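Local coordinates for EDD domain protein, DegV family (PDB 3JR7) that is of unknown function but belongs to the DegV family, whose members are thought to bind lipids, at residues S114-K119 with I131-S136; E90-H93 with R98-V101; K37-F42 with K149-E154. All coordinates share one frame; numbering follows the deposited sequence.

Contact 1. Residues S114-K119 with I131-S136; sequences SAVLGK and IHVFNS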
ATOM      1  N   SER A 114      -3.192  14.587   6.036  1.00 22.55           N
ATOM      2  CA  SER A 114      -4.370  15.083   5.390  1.00 22.59           C
ATOM      3  C   SER A 114      -5.664  14.459   5.910  1.00 21.74           C
ATOM      4  O   SER A 114      -6.628  15.179   6.187  1.00 21.29           O
ATOM      5  CB  SER A 114      -4.238  14.868   3.918  1.00 23.66           C
ATOM      6  OG  SER A 114      -5.312  15.415   3.271  1.00 24.82           O
ATOM      7  N   ALA A 115      -5.651  13.134   6.051  1.00 20.23           N
ATOM      8  CA  ALA A 115      -6.753  12.375   6.605  1.00 19.88           C
ATOM      9  C   ALA A 115      -7.082  12.826   8.046  1.00 20.06           C
ATOM     10  O   ALA A 115      -8.248  12.971   8.398  1.00 20.19           O
ATOM     11  CB  ALA A 115      -6.440  10.873   6.582  1.00 17.16           C
ATOM     12  N   VAL A 116      -6.038  13.063   8.849  1.00 20.94           N
ATOM     13  CA  VAL A 116      -6.186  13.558  10.217  1.00 21.18           C
ATOM     14  C   VAL A 116      -6.801  14.969  10.255  1.00 21.82           C
ATOM     15  O   VAL A 116      -7.733  15.256  11.031  1.00 21.19           O
ATOM     16  CB  VAL A 116      -4.834  13.475  10.991  1.00 21.18           C
ATOM     17  CG1 VAL A 116      -4.904  14.242  12.413  1.00 21.35           C
ATOM     18  CG2 VAL A 116      -4.430  12.011  11.192  1.00 20.75           C
ATOM     19  N   LEU A 117      -6.307  15.852   9.406  1.00 22.62           N
ATOM     20  CA  LEU A 117      -6.828  17.208   9.327  1.00 23.49           C
ATOM     21  C   LEU A 117      -8.288  17.144   8.829  1.00 23.48           C
ATOM     22  O   LEU A 117      -9.151  17.902   9.289  1.00 22.57           O
ATOM     23  CB  LEU A 117      -5.919  18.040   8.386  1.00 23.73           C
ATOM     24  CG  LEU A 117      -6.009  19.531   8.407  1.00 28.54           C
ATOM     25  CD1 LEU A 117      -5.772  20.039   9.869  1.00 31.45           C
ATOM     26  CD2 LEU A 117      -4.940  20.088   7.421  1.00 30.76           C
ATOM     27  N   GLY A 118      -8.574  16.243   7.891  1.00 22.92           N
ATOM     28  CA  GLY A 118      -9.933  16.047   7.439  1.00 23.09           C
ATOM     29  C   GLY A 118     -10.886  15.699   8.582  1.00 23.43           C
ATOM     30  O   GLY A 118     -12.049  16.123   8.593  1.00 21.96           O
ATOM     31  N   LYS A 119     -10.398  14.918   9.533  1.00 23.65           N
ATOM     32  CA  LYS A 119     -11.182  14.592  10.719  1.00 25.29           C
ATOM     33  C   LYS A 119     -11.413  15.845  11.597  1.00 25.88           C
ATOM     34  O   LYS A 119     -12.513  16.062  12.130  1.00 26.12           O
ATOM     35  CB  LYS A 119     -10.505  13.460  11.512  1.00 25.31           C
ATOM     36  CG  LYS A 119     -11.122  13.228  12.844  1.00 26.01           C
ATOM     37  CD  LYS A 119     -10.434  12.120  13.594  1.00 29.15           C
ATOM     38  CE  LYS A 119     -11.073  11.987  14.984  1.00 31.36           C
ATOM     39  NZ  LYS A 119     -10.697  10.754  15.684  1.00 32.94           N
ATOM     40  N   ILE A 131     -14.250   8.246  13.998  1.00 21.83           N
ATOM     41  CA  ILE A 131     -13.361   8.233  12.860  1.00 21.66           C
ATOM     42  C   ILE A 131     -11.938   7.941  13.352  1.00 20.75           C
ATOM     43  O   ILE A 131     -11.423   8.615  14.254  1.00 20.81           O
ATOM     44  CB  ILE A 131     -13.325   9.598  12.166  1.00 21.82           C
ATOM     45  CG1 ILE A 131     -14.732  10.030  11.744  1.00 22.02           C
ATOM     46  CG2 ILE A 131     -12.399   9.539  10.927  1.00 20.59           C
ATOM     47  CD1 ILE A 131     -14.837  11.527  11.386  1.00 23.01           C
ATOM     48  N   HIS A 132     -11.305   6.940  12.772  1.00 19.60           N
ATOM     49  CA  HIS A 132      -9.926   6.621  13.104  1.00 18.96           C
ATOM     50  C   HIS A 132      -9.098   6.503  11.851  1.00 18.98           C
ATOM     51  O   HIS A 132      -9.463   5.775  10.915  1.00 19.41           O
ATOM     52  CB  HIS A 132      -9.799   5.335  13.938  1.00 19.24           C
ATOM     53  CG  HIS A 132      -8.400   5.089  14.391  1.00 20.78           C
ATOM     54  ND1 HIS A 132      -7.877   5.689  15.512  1.00 21.86           N
ATOM     55  CD2 HIS A 132      -7.368   4.433  13.798  1.00 21.81           C
ATOM     56  CE1 HIS A 132      -6.601   5.348  15.631  1.00 22.56           C
ATOM     57  NE2 HIS A 132      -6.270   4.591  14.601  1.00 21.79           N
ATOM     58  N   VAL A 133      -7.966   7.213  11.829  1.00 19.71           N
ATOM     59  CA  VAL A 133      -7.028   7.166  10.720  1.00 18.83           C
ATOM     60  C   VAL A 133      -5.835   6.207  11.086  1.00 19.68           C
ATOM     61  O   VAL A 133      -5.116   6.461  12.072  1.00 20.96           O
ATOM     62  CB  VAL A 133      -6.487   8.556  10.382  1.00 18.30           C
ATOM     63  CG1 VAL A 133      -5.535   8.462   9.198  1.00 16.83           C
ATOM     64  CG2 VAL A 133      -7.644   9.524  10.053  1.00 19.05           C
ATOM     65  N   PHE A 134      -5.652   5.134  10.312  1.00 18.58           N
ATOM     66  CA  PHE A 134      -4.539   4.195  10.500  1.00 19.40           C
ATOM     67  C   PHE A 134      -3.381   4.624   9.562  1.00 19.31           C
ATOM     68  O   PHE A 134      -3.528   4.703   8.347  1.00 19.23           O
ATOM     69  CB  PHE A 134      -4.937   2.754  10.173  1.00 19.69           C
ATOM     70  CG  PHE A 134      -6.013   2.182  11.029  1.00 20.37           C
ATOM     71  CD1 PHE A 134      -5.727   1.698  12.297  1.00 22.16           C
ATOM     72  CD2 PHE A 134      -7.305   2.074  10.549  1.00 21.14           C
ATOM     73  CE1 PHE A 134      -6.740   1.171  13.106  1.00 21.13           C
ATOM     74  CE2 PHE A 134      -8.310   1.548  11.321  1.00 22.72           C
ATOM     75  CZ  PHE A 134      -8.042   1.095  12.601  1.00 22.61           C
ATOM     76  N   ASN A 135      -2.252   4.983  10.136  1.00 20.04           N
ATOM     77  CA  ASN A 135      -1.033   5.165   9.378  1.00 19.18           C
ATOM     78  C   ASN A 135      -0.554   3.748   9.101  1.00 19.34           C
ATOM     79  O   ASN A 135      -0.112   3.080  10.008  1.00 20.26           O
ATOM     80  CB  ASN A 135      -0.019   5.906  10.263  1.00 19.75           C
ATOM     81  CG  ASN A 135       1.381   5.917   9.706  1.00 19.46           C
ATOM     82  OD1 ASN A 135       1.614   5.521   8.565  1.00 20.20           O
ATOM     83  ND2 ASN A 135       2.334   6.399  10.514  1.00 18.49           N
ATOM     84  N   SER A 136      -0.582   3.298   7.857  1.00 18.80           N
ATOM     85  CA  SER A 136      -0.171   1.935   7.539  1.00 17.99           C
ATOM     86  C   SER A 136       1.292   1.649   7.811  1.00 18.35           C
ATOM     87  O   SER A 136       1.593   0.539   7.956  1.00 17.93           O
ATOM     88  CB  SER A 136      -0.414   1.579   6.068  1.00 18.49           C
ATOM     89  OG  SER A 136       0.426   2.307   5.201  1.00 17.27           O
TER
HETATM   90  O   HOH W   1     -13.274   9.328  16.758  1.00 46.05           O

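Contact 2. Residues E90-H93 with R98-V101; sequences ESYH and RIYV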
ATOM      1  N   GLU A  90     -15.177  14.945   3.249  1.00 26.48           N
ATOM      2  CA  GLU A  90     -16.385  14.584   2.523  1.00 27.24           C
ATOM      3  C   GLU A  90     -16.627  13.068   2.533  1.00 26.18           C
ATOM      4  O   GLU A  90     -17.770  12.623   2.615  1.00 25.76           O
ATOM      5  CB  GLU A  90     -16.320  15.120   1.081  1.00 28.91           C
ATOM      6  CG  GLU A  90     -16.345  16.662   1.013  1.00 34.09           C
ATOM      7  CD  GLU A  90     -15.893  17.261  -0.342  1.00 41.01           C
ATOM      8  OE1 GLU A  90     -15.731  16.494  -1.325  1.00 44.38           O
ATOM      9  OE2 GLU A  90     -15.700  18.511  -0.406  1.00 45.28           O
ATOM     10  N   SER A  91     -15.563  12.269   2.477  1.00 25.59           N
ATOM     11  CA  SER A  91     -15.712  10.810   2.538  1.00 24.82           C
ATOM     12  C   SER A  91     -16.174  10.331   3.915  1.00 23.97           C
ATOM     13  O   SER A  91     -16.758   9.258   4.039  1.00 23.43           O
ATOM     14  CB  SER A  91     -14.418  10.101   2.147  1.00 24.75           C
ATOM     15  OG  SER A  91     -13.434  10.139   3.213  1.00 25.15           O
ATOM     16  N   TYR A  92     -15.895  11.105   4.952  1.00 24.11           N
ATOM     17  CA  TYR A  92     -16.316  10.729   6.307  1.00 23.94           C
ATOM     18  C   TYR A  92     -17.811  11.008   6.498  1.00 25.20           C
ATOM     19  O   TYR A  92     -18.510  10.356   7.272  1.00 24.31           O
ATOM     20  CB  TYR A  92     -15.504  11.489   7.369  1.00 23.82           C
ATOM     21  CG  TYR A  92     -14.001  11.395   7.292  1.00 22.30           C
ATOM     22  CD1 TYR A  92     -13.359  10.376   6.567  1.00 22.16           C
ATOM     23  CD2 TYR A  92     -13.201  12.326   7.952  1.00 21.04           C
ATOM     24  CE1 TYR A  92     -11.958  10.300   6.505  1.00 19.26           C
ATOM     25  CE2 TYR A  92     -11.839  12.252   7.911  1.00 19.63           C
ATOM     26  CZ  TYR A  92     -11.206  11.236   7.173  1.00 20.28           C
ATOM     27  OH  TYR A  92      -9.825  11.169   7.151  1.00 19.49           O
ATOM     28  N   HIS A  93     -18.311  12.015   5.807  1.00 26.43           N
ATOM     29  CA  HIS A  93     -19.711  12.433   5.978  1.00 27.05           C
ATOM     30  C   HIS A  93     -20.631  11.499   5.181  1.00 26.86           C
ATOM     31  O   HIS A  93     -20.719  11.583   3.937  1.00 26.71           O
ATOM     32  CB  HIS A  93     -19.814  13.877   5.494  1.00 28.47           C
ATOM     33  CG  HIS A  93     -21.175  14.484   5.640  1.00 31.92           C
ATOM     34  ND1 HIS A  93     -21.824  14.577   6.851  1.00 33.63           N
ATOM     35  CD2 HIS A  93     -21.969  15.101   4.738  1.00 33.32           C
ATOM     36  CE1 HIS A  93     -22.986  15.176   6.679  1.00 32.95           C
ATOM     37  NE2 HIS A  93     -23.088  15.516   5.411  1.00 36.45           N
ATOM     38  N   ARG A  98     -19.289   4.152  11.869  1.00 21.87           N
ATOM     39  CA  ARG A  98     -17.869   4.007  12.163  1.00 21.40           C
ATOM     40  C   ARG A  98     -17.057   4.181  10.890  1.00 20.86           C
ATOM     41  O   ARG A  98     -17.290   3.501   9.897  1.00 21.15           O
ATOM     42  CB  ARG A  98     -17.613   2.634  12.786  1.00 20.85           C
ATOM     43  CG  ARG A  98     -18.490   2.366  14.010  1.00 23.89           C
ATOM     44  CD  ARG A  98     -18.240   1.035  14.678  1.00 25.99           C
ATOM     45  NE  ARG A  98     -18.652  -0.075  13.858  1.00 31.70           N
ATOM     46  CZ  ARG A  98     -19.925  -0.469  13.633  1.00 33.74           C
ATOM     47  NH1 ARG A  98     -20.963   0.224  14.155  1.00 34.45           N
ATOM     48  NH2 ARG A  98     -20.168  -1.559  12.878  1.00 30.30           N
ATOM     49  N   ILE A  99     -16.096   5.097  10.925  1.00 20.90           N
ATOM     50  CA  ILE A  99     -15.229   5.375   9.792  1.00 20.18           C
ATOM     51  C   ILE A  99     -13.779   4.991  10.099  1.00 19.63           C
ATOM     52  O   ILE A  99     -13.188   5.461  11.077  1.00 19.58           O
ATOM     53  CB  ILE A  99     -15.260   6.845   9.411  1.00 20.47           C
ATOM     54  CG1 ILE A  99     -16.723   7.291   9.193  1.00 22.51           C
ATOM     55  CG2 ILE A  99     -14.366   7.081   8.141  1.00 20.96           C
ATOM     56  CD1 ILE A  99     -17.433   6.636   7.967  1.00 19.29           C
ATOM     57  N   TYR A 100     -13.213   4.139   9.249  1.00 19.00           N
ATOM     58  CA  TYR A 100     -11.823   3.679   9.395  1.00 19.30           C
ATOM     59  C   TYR A 100     -11.094   4.153   8.167  1.00 18.45           C
ATOM     60  O   TYR A 100     -11.553   3.921   7.070  1.00 19.80           O
ATOM     61  CB  TYR A 100     -11.771   2.146   9.458  1.00 19.29           C
ATOM     62  CG  TYR A 100     -12.570   1.535  10.569  1.00 18.94           C
ATOM     63  CD1 TYR A 100     -12.088   1.539  11.878  1.00 19.86           C
ATOM     64  CD2 TYR A 100     -13.791   0.919  10.317  1.00 18.82           C
ATOM     65  CE1 TYR A 100     -12.825   1.000  12.910  1.00 19.65           C
ATOM     66  CE2 TYR A 100     -14.538   0.328  11.357  1.00 21.05           C
ATOM     67  CZ  TYR A 100     -14.039   0.386  12.652  1.00 21.11           C
ATOM     68  OH  TYR A 100     -14.727  -0.175  13.679  1.00 21.87           O
ATOM     69  N   VAL A 101      -9.970   4.822   8.325  1.00 18.86           N
ATOM     70  CA  VAL A 101      -9.222   5.368   7.191  1.00 18.56           C
ATOM     71  C   VAL A 101      -7.846   4.699   7.163  1.00 19.18           C
ATOM     72  O   VAL A 101      -7.177   4.589   8.215  1.00 21.40           O
ATOM     73  CB  VAL A 101      -9.091   6.903   7.304  1.00 19.24           C
ATOM     74  CG1 VAL A 101      -8.578   7.536   5.968  1.00 20.21           C
ATOM     75  CG2 VAL A 101     -10.424   7.538   7.723  1.00 18.01           C
TER

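Contact 3. Residues K37-F42 with K149-E154; sequences KADGGF and KVQQCE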
ATOM      1  N   LYS A  37     -13.893  -4.663  -4.241  1.00 38.00           N
ATOM      2  CA  LYS A  37     -14.736  -3.818  -5.090  1.00 40.89           C
ATOM      3  C   LYS A  37     -16.214  -4.250  -5.069  1.00 41.84           C
ATOM      4  O   LYS A  37     -17.080  -3.415  -4.989  1.00 44.26           O
ATOM      5  CB  LYS A  37     -14.188  -3.773  -6.501  1.00 41.45           C
ATOM      6  CG  LYS A  37     -12.827  -3.163  -6.555  1.00 43.18           C
ATOM      7  CD  LYS A  37     -12.430  -2.777  -7.976  1.00 45.67           C
ATOM      8  CE  LYS A  37     -10.975  -3.143  -8.258  1.00 46.60           C
ATOM      9  NZ  LYS A  37     -10.561  -2.789  -9.640  1.00 47.01           N
ATOM     10  N   ALA A  38     -16.482  -5.551  -5.069  1.00 43.17           N
ATOM     11  CA  ALA A  38     -17.836  -6.095  -5.048  1.00 43.87           C
ATOM     12  C   ALA A  38     -18.526  -5.905  -3.686  1.00 44.76           C
ATOM     13  O   ALA A  38     -19.751  -5.904  -3.591  1.00 44.50           O
ATOM     14  CB  ALA A  38     -17.809  -7.591  -5.411  1.00 44.41           C
ATOM     15  N   ASP A  39     -17.737  -5.706  -2.636  1.00 44.76           N
ATOM     16  CA  ASP A  39     -18.275  -5.643  -1.290  1.00 44.25           C
ATOM     17  C   ASP A  39     -19.088  -4.405  -0.978  1.00 43.37           C
ATOM     18  O   ASP A  39     -20.184  -4.539  -0.413  1.00 44.11           O
ATOM     19  CB  ASP A  39     -17.153  -5.746  -0.270  1.00 44.27           C
ATOM     20  CG  ASP A  39     -17.646  -5.564   1.113  1.00 44.70           C
ATOM     21  OD1 ASP A  39     -18.096  -4.440   1.444  1.00 43.05           O
ATOM     22  OD2 ASP A  39     -17.601  -6.556   1.860  1.00 46.54           O
ATOM     23  N   GLY A  40     -18.548  -3.214  -1.257  1.00 41.89           N
ATOM     24  CA  GLY A  40     -19.277  -1.955  -0.987  1.00 40.98           C
ATOM     25  C   GLY A  40     -18.869  -1.184   0.286  1.00 39.98           C
ATOM     26  O   GLY A  40     -19.007   0.037   0.373  1.00 40.43           O
ATOM     27  N   GLY A  41     -18.365  -1.884   1.289  1.00 37.19           N
ATOM     28  CA  GLY A  41     -17.843  -1.188   2.455  1.00 34.39           C
ATOM     29  C   GLY A  41     -16.471  -0.519   2.254  1.00 31.32           C
ATOM     30  O   GLY A  41     -16.004   0.139   3.174  1.00 30.30           O
ATOM     31  N   PHE A  42     -15.822  -0.678   1.099  1.00 28.22           N
ATOM     32  CA  PHE A  42     -14.510  -0.032   0.847  1.00 26.10           C
ATOM     33  C   PHE A  42     -14.627   1.096  -0.144  1.00 26.17           C
ATOM     34  O   PHE A  42     -15.297   0.940  -1.172  1.00 26.95           O
ATOM     35  CB  PHE A  42     -13.484  -1.036   0.313  1.00 25.44           C
ATOM     36  CG  PHE A  42     -13.284  -2.246   1.218  1.00 25.17           C
ATOM     37  CD1 PHE A  42     -12.437  -2.180   2.312  1.00 24.92           C
ATOM     38  CD2 PHE A  42     -14.000  -3.429   0.994  1.00 24.07           C
ATOM     39  CE1 PHE A  42     -12.285  -3.301   3.167  1.00 23.21           C
ATOM     40  CE2 PHE A  42     -13.866  -4.526   1.830  1.00 25.00           C
ATOM     41  CZ  PHE A  42     -12.993  -4.462   2.933  1.00 23.52           C
ATOM     42  N   LYS A 149      -8.232  -6.474   7.375  1.00 20.57           N
ATOM     43  CA  LYS A 149      -8.246  -6.714   8.804  1.00 20.48           C
ATOM     44  C   LYS A 149      -9.367  -5.933   9.518  1.00 20.05           C
ATOM     45  O   LYS A 149     -10.010  -6.462  10.412  1.00 19.11           O
ATOM     46  CB  LYS A 149      -6.861  -6.362   9.404  1.00 20.94           C
ATOM     47  CG  LYS A 149      -6.660  -6.701  10.890  1.00 22.02           C
ATOM     48  CD  LYS A 149      -6.940  -8.197  11.216  1.00 23.89           C
ATOM     49  CE  LYS A 149      -5.827  -9.106  10.835  1.00 26.43           C
ATOM     50  NZ  LYS A 149      -6.004 -10.555  11.313  1.00 28.08           N
ATOM     51  N   VAL A 150      -9.586  -4.677   9.124  1.00 20.01           N
ATOM     52  CA  VAL A 150     -10.711  -3.907   9.655  1.00 20.77           C
ATOM     53  C   VAL A 150     -12.003  -4.695   9.449  1.00 21.23           C
ATOM     54  O   VAL A 150     -12.779  -4.904  10.384  1.00 22.27           O
ATOM     55  CB  VAL A 150     -10.831  -2.486   9.005  1.00 20.20           C
ATOM     56  CG1 VAL A 150     -12.178  -1.827   9.452  1.00 19.24           C
ATOM     57  CG2 VAL A 150      -9.600  -1.644   9.315  1.00 20.24           C
ATOM     58  N   GLN A 151     -12.221  -5.158   8.233  1.00 21.89           N
ATOM     59  CA  GLN A 151     -13.450  -5.900   7.908  1.00 23.32           C
ATOM     60  C   GLN A 151     -13.540  -7.190   8.714  1.00 23.51           C
ATOM     61  O   GLN A 151     -14.606  -7.571   9.163  1.00 22.52           O
ATOM     62  CB  GLN A 151     -13.462  -6.219   6.407  1.00 23.83           C
ATOM     63  CG  GLN A 151     -14.658  -7.109   5.888  1.00 25.35           C
ATOM     64  CD  GLN A 151     -14.486  -7.482   4.401  1.00 26.21           C
ATOM     65  OE1 GLN A 151     -13.436  -7.912   3.981  1.00 29.12           O
ATOM     66  NE2 GLN A 151     -15.487  -7.258   3.626  1.00 29.81           N
ATOM     67  N   GLN A 152     -12.410  -7.870   8.883  1.00 24.45           N
ATOM     68  CA  GLN A 152     -12.388  -9.113   9.659  1.00 25.01           C
ATOM     69  C   GLN A 152     -12.799  -8.834  11.108  1.00 24.27           C
ATOM     70  O   GLN A 152     -13.687  -9.506  11.650  1.00 23.36           O
ATOM     71  CB  GLN A 152     -11.004  -9.780   9.575  1.00 25.69           C
ATOM     72  CG  GLN A 152     -10.891 -11.108  10.362  1.00 27.69           C
ATOM     73  CD  GLN A 152      -9.438 -11.578  10.546  1.00 30.59           C
ATOM     74  OE1 GLN A 152      -8.487 -10.965  10.054  1.00 34.14           O
ATOM     75  NE2 GLN A 152      -9.270 -12.651  11.278  1.00 33.14           N
ATOM     76  N   CYS A 153     -12.215  -7.805  11.713  1.00 23.67           N
ATOM     77  CA  CYS A 153     -12.589  -7.393  13.079  1.00 24.47           C
ATOM     78  C   CYS A 153     -14.065  -7.017  13.200  1.00 24.98           C
ATOM     79  O   CYS A 153     -14.757  -7.428  14.153  1.00 25.38           O
ATOM     80  CB  CYS A 153     -11.744  -6.230  13.508  1.00 24.12           C
ATOM     81  SG  CYS A 153     -10.006  -6.685  13.658  1.00 27.51           S
ATOM     82  N   GLU A 154     -14.547  -6.234  12.244  1.00 25.22           N
ATOM     83  CA  GLU A 154     -15.977  -5.848  12.213  1.00 25.49           C
ATOM     84  C   GLU A 154     -16.869  -7.097  12.135  1.00 26.78           C
ATOM     85  O   GLU A 154     -17.826  -7.211  12.884  1.00 25.49           O
ATOM     86  CB  GLU A 154     -16.285  -4.896  11.067  1.00 25.09           C
ATOM     87  CG  GLU A 154     -15.967  -3.389  11.364  1.00 23.19           C
ATOM     88  CD  GLU A 154     -16.992  -2.703  12.277  1.00 24.61           C
ATOM     89  OE1 GLU A 154     -18.098  -3.258  12.458  1.00 24.18           O
ATOM     90  OE2 GLU A 154     -16.699  -1.598  12.823  1.00 23.60           O
TER

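Contact 1. Residues S114-K119 with I131-S136
Ala115, Val116 and Lys119 pack on Ile131 and Val133 in the second half of a beta-alpha-beta unit, made of strand 98-103, helix 111-126 and the parallel strand 130-135. The axes of 114-119 and 131-135, taken over these segments, run almost antiparallel (170°) and approach to 8.7 Å, as in a beta-alpha-beta crossover, whose helix runs against the two parallel strands it connects. Val133 fills the middle of the interface. Its CG1 branch, anti to the backbone N (chi1 -179°), meets Ala115 CB at 3.7 Å, while its CG2 lies against the helix backbone, 3.9 Å from Ala115 O. Val116 comes in from the flank, its CG2 placed 4.1 Å from Val133 CB. One turn further on, Lys119 stretches out fully and runs alongside Ile131, the two side chains pointing opposite ways, with Lys119 CD 4.1 Å from Ile131 CB. This extended chain brings Lys119 NZ to the strand backbone, where it donates to Ile131 O at 2.7 Å, in the carbonyl plane with a C=O...N angle of 160°. A water accepts from Lys119 NZ at 3.1 Å and also from Ile131 N. On the reverse side of the strand, His132 and Phe134 pack against helix 160-173. The lysine thus lays part of its methylene chain against Ile131 while its charge is met by a backbone carbonyl and water at the edge of the interface.

Contact 2. Residues E90-H93 with R98-V101
Tyr92 meets Ile99 and Val101 through one side of its ring, the CD1-CE1 side. Val101 CG2 comes closest, 3.4 Å from Tyr92 CE1, and the same methyl lies 3.7 Å from Tyr92 OH, so it sits beside the outer part of the ring, with the two side chains crossing at about a right angle. Ile99 CG2 touches the inner part, 3.8 Å from Tyr92 CD1. Both methyls approach the ring obliquely. Ile99 CG1 sits beside the backbone N (chi1 -53°) with CG2 anti to it; Ile99 CD1 stands 3.9 Å from Tyr92 O.

In the next shell, the phenol oxygen is hydrogen-bonded to the Ala115 carbonyl, and Lys129 NZ donates to Tyr92 O, so both ends of the residue are held by polar partners. The ring also packs on Ile25 of strand 22-27 and on Lys119 and Tyr122 of helix 111-126. A leucine in place of Tyr92 would probably leave the Ala115 carbonyl without its hydroxyl partner and open a gap beside Val101 CG2. Alternation along strand 98-103 turns Ile99 and Val101 to this helix and Tyr100 away from it. The contact spans the five-residue helix-to-strand connection of an alpha/beta domain: the last turn of helix 85-92, its aromatic side chain packed on branched residues of the strand, lies over the sheet to which the chain returns in strand 98-103.

Contact 3. Residues K37-F42 with K149-E154
An Asx turn at Asp39, with Phe42 just after it, meets Gln151 of helix 141-155 where helix 34-39 gives way to strand 42-51. The turn is closed by Gly41 N, which donates to Asp39 OD1 over 2.6 Å in a nearly straight bond. Gly40, between them, has a positive phi, a backbone conformation in which any side chain would collide with the Asp39 carbonyl oxygen.

With OD1 committed to the turn, the other carboxylate oxygen faces the neighbouring helix: Asp39 OD2 lies 2.8 Å from Gln151 NE2. The angle is too poor for a hydrogen bond, and the carboxylate and amide planes are 60° apart, so the closeness is better read as a polar, probably electrostatic, approach. Gln151 gets there by an extended chain, CG anti to the backbone N (chi1 176°). In the fold, this joins the entrance of strand 42-51 to a helix packed on the sheet, since Phe42 and Val150 both rest on Val24 of the adjacent strand 22-27.

The Gln151 amide also meets the rim of the Phe42 ring. Gln151 OE1 lies in the ring plane, 3.6 Å from Phe42 CZ. Gln151 NE2 is 3.6 Å from Phe42 CE2, and ring and amide planes are 88° apart. An oxygen at the C-H edge of a phenyl ring is consistent with a weak electrostatic attraction. Nearer the backbone, Gln151 CB adds an apolar touch to Phe42 CZ at 3.9 Å. Further along helix 141-155, Glu154 OE2 is hydrogen-bonded to Tyr100 OH and forms a salt bridge with Arg98 NE. On another side of the helix, Lys149 NZ donates to Gln152 OE1 at 2.8 Å.

Overall arrangement
From the N terminus, the chain passes strand 22-27 and opens contact 3 at residues 37-42, which closes only at 149-154, more than a hundred residues later. Both other contacts nest inside this long loop. Contact 2 comes first and spans a tight helix-to-strand return; contact 1 follows in series, opening after contact 2 has closed, and none cross. Contacts 2 and 1 lie on neighbouring parallel strands, 98-103 and 130-135 respectively, and cover one face of the same sheet with helices 85-92 and 111-126. Contact 3 brings helix 141-155 to the other face, where Val150 packs on Tyr100 and Phe134, so the three contacts join helices on both faces to one sheet.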